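Local coordinates for protein terminal oxygenase component of carbazole 1,9a-dioxygenase (Nocardioides aromaticivorans, PDB 3GCF) that probably dihydroxylates carbazole at its 1 and 9a positions as the terminal Rieske non-heme iron oxygenase of a multicomponent dioxygenase, receiving electrons from a ferredoxin, at residues Asp163-Gly168 with Thr316-Phe321. Residues are numbered along the deposited sequence; the frame is centred on the assembly and turned at random.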
loop_
_atom_site.group_PDB
_atom_site.type_symbol
_atom_site.label_atom_id
_atom_site.label_comp_id
_atom_site.label_asym_id
_atom_site.label_seq_id
_atom_site.Cartn_x
_atom_site.Cartn_y
_atom_site.Cartn_z
ATOM N N ASP A 163 44.060 -16.586 -8.538
ATOM C CA ASP A 163 44.016 -18.025 -8.783
ATOM C C ASP A 163 42.681 -18.636 -8.364
ATOM O O ASP A 163 42.606 -19.804 -7.972
ATOM C CB ASP A 163 45.167 -18.712 -8.040
ATOM C CG ASP A 163 45.046 -18.582 -6.534
ATOM O OD1 ASP A 163 44.408 -17.612 -6.067
ATOM O OD2 ASP A 163 45.603 -19.441 -5.816
ATOM N N THR A 164 41.624 -17.838 -8.458
ATOM C CA THR A 164 40.294 -18.302 -8.096
ATOM C C THR A 164 39.281 -17.854 -9.139
ATOM O O THR A 164 39.579 -17.025 -9.999
ATOM C CB THR A 164 39.847 -17.729 -6.734
ATOM O OG1 THR A 164 39.722 -16.300 -6.836
ATOM C CG2 THR A 164 40.862 -18.076 -5.641
ATOM N N HIS A 165 38.086 -18.424 -9.059
ATOM C CA HIS A 165 37.002 -18.060 -9.951
ATOM C C HIS A 165 35.784 -17.886 -9.056
ATOM O O HIS A 165 35.633 -18.602 -8.064
ATOM C CB HIS A 165 36.735 -19.153 -10.981
ATOM C CG HIS A 165 35.884 -18.691 -12.121
ATOM N ND1 HIS A 165 36.355 -17.843 -13.100
ATOM C CD2 HIS A 165 34.581 -18.914 -12.411
ATOM C CE1 HIS A 165 35.378 -17.564 -13.945
ATOM N NE2 HIS A 165 34.291 -18.200 -13.549
ATOM N N LEU A 166 34.923 -16.932 -9.394
ATOM C CA LEU A 166 33.740 -16.672 -8.587
ATOM C C LEU A 166 32.450 -16.739 -9.383
ATOM O O LEU A 166 32.410 -16.396 -10.563
ATOM C CB LEU A 166 33.849 -15.302 -7.902
ATOM C CG LEU A 166 34.879 -15.182 -6.774
ATOM C CD1 LEU A 166 36.290 -15.278 -7.341
ATOM C CD2 LEU A 166 34.688 -13.860 -6.040
ATOM N N LEU A 167 31.396 -17.193 -8.714
ATOM C CA LEU A 167 30.075 -17.320 -9.310
ATOM C C LEU A 167 29.061 -16.993 -8.224
ATOM O O LEU A 167 29.227 -17.397 -7.074
ATOM C CB LEU A 167 29.858 -18.748 -9.809
ATOM C CG LEU A 167 30.787 -19.193 -10.941
ATOM C CD1 LEU A 167 30.714 -20.703 -11.091
ATOM C CD2 LEU A 167 30.403 -18.487 -12.243
ATOM N N GLY A 168 28.023 -16.248 -8.577
ATOM C CA GLY A 168 27.026 -15.908 -7.581
ATOM C C GLY A 168 25.677 -15.514 -8.145
ATOM O O GLY A 168 25.436 -15.599 -9.347
ATOM N N THR A 316 34.645 -26.964 -14.494
ATOM C CA THR A 316 34.136 -27.909 -13.512
ATOM C C THR A 316 33.364 -27.158 -12.430
ATOM O O THR A 316 32.320 -27.621 -11.978
ATOM C CB THR A 316 35.289 -28.713 -12.880
ATOM O OG1 THR A 316 35.928 -29.492 -13.899
ATOM C CG2 THR A 316 34.777 -29.643 -11.785
ATOM N N PHE A 317 33.874 -25.997 -12.024
ATOM C CA PHE A 317 33.211 -25.184 -11.007
ATOM C C PHE A 317 31.873 -24.670 -11.540
ATOM O O PHE A 317 30.839 -24.798 -10.882
ATOM C CB PHE A 317 34.108 -24.009 -10.601
ATOM C CG PHE A 317 33.496 -23.096 -9.563
ATOM C CD1 PHE A 317 32.708 -23.608 -8.533
ATOM C CD2 PHE A 317 33.736 -21.723 -9.603
ATOM C CE1 PHE A 317 32.167 -22.762 -7.557
ATOM C CE2 PHE A 317 33.206 -20.872 -8.642
ATOM C CZ PHE A 317 32.418 -21.392 -7.612
ATOM N N GLU A 318 31.888 -24.099 -12.739
ATOM C CA GLU A 318 30.664 -23.583 -13.332
ATOM C C GLU A 318 29.601 -24.675 -13.429
ATOM O O GLU A 318 28.423 -24.416 -13.196
ATOM C CB GLU A 318 30.948 -22.994 -14.713
ATOM C CG GLU A 318 32.031 -21.936 -14.695
ATOM C CD GLU A 318 32.311 -21.346 -16.062
ATOM O OE1 GLU A 318 32.413 -22.122 -17.036
ATOM O OE2 GLU A 318 32.442 -20.105 -16.157
ATOM N N VAL A 319 30.015 -25.894 -13.765
ATOM C CA VAL A 319 29.072 -27.007 -13.868
ATOM C C VAL A 319 28.484 -27.392 -12.509
ATOM O O VAL A 319 27.272 -27.567 -12.391
ATOM C CB VAL A 319 29.727 -28.259 -14.506
ATOM C CG1 VAL A 319 28.785 -29.461 -14.394
ATOM C CG2 VAL A 319 30.042 -27.983 -15.979
ATOM N N GLU A 320 29.319 -27.527 -11.481
ATOM C CA GLU A 320 28.772 -27.885 -10.176
ATOM C C GLU A 320 27.965 -26.744 -9.559
ATOM O O GLU A 320 27.069 -26.984 -8.751
ATOM C CB GLU A 320 29.863 -28.372 -9.211
ATOM C CG GLU A 320 31.179 -27.641 -9.275
ATOM C CD GLU A 320 32.206 -28.219 -8.308
ATOM O OE1 GLU A 320 32.348 -29.465 -8.257
ATOM O OE2 GLU A 320 32.872 -27.425 -7.607
ATOM N N PHE A 321 28.268 -25.506 -9.942
ATOM C CA PHE A 321 27.511 -24.372 -9.433
ATOM C C PHE A 321 26.073 -24.510 -9.940
ATOM O O PHE A 321 25.115 -24.386 -9.175
ATOM C CB PHE A 321 28.095 -23.053 -9.936
ATOM C CG PHE A 321 27.409 -21.835 -9.377
ATOM C CD1 PHE A 321 27.657 -21.417 -8.075
ATOM C CD2 PHE A 321 26.503 -21.113 -10.153
ATOM C CE1 PHE A 321 27.018 -20.296 -7.546
ATOM C CE2 PHE A 321 25.855 -19.989 -9.636
ATOM C CZ PHE A 321 26.114 -19.579 -8.329
HETATM O O HOH W 1 32.031 -17.342 -15.173
#
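H165 and L167 of strand 164-168 face F317, E318 and F321 on helix 316-321, whose axis runs near-parallel to the strand, 22° off at a closest approach of 9.4 Å. No direct hydrogen bond joins the segments; the strand's backbone pairs instead with strand 298-307, as in H165 with R306 and L167 with L304. Alternation along the strand directs H165 and L167 to the helix and L166 to the other side.

L167 carries the contact, wedged between two phenyl rings. Its CD1 lies over one face of F317, displaced toward the rim, with a CH-pi distance of 3.7 Å to the ring centroid. Its CB stands almost centrally over F321, 3.8 Å from that centroid and only 7° off the ring normal, while L167 CD1 also reaches F321 CB at 3.7 Å. With CG anti to the backbone N in F321 (chi1 -176°), the ring reaches across from the helix to the L167-G168 backbone, where F321 CZ comes 3.8 Å from G168 N. Replacing F321 by an alanine removes the ring, which is likely to leave L167 CB without its aromatic cover and to open a gap beside the L167-G168 backbone.

At the other end, H165 CD2 meets F317 CD2 at 4.1 Å, the phenyl carbon lying near the imidazole plane. H165 NE2 and E318 OE2 are joined through a water; the water lies in the imidazole plane and donates to E318 OE2 at 3.0 Å, and the carboxylate is turned steeply against that plane.

The contact packs the long helix 311-331 against edge strand 164-173 of the sheet in the Bet v 1-like catalytic domain, away from both iron centres. Its chemistry is thus mainly apolar, CH-pi packing about L167, with a single polar margin where water ties the imidazole to the carboxylate.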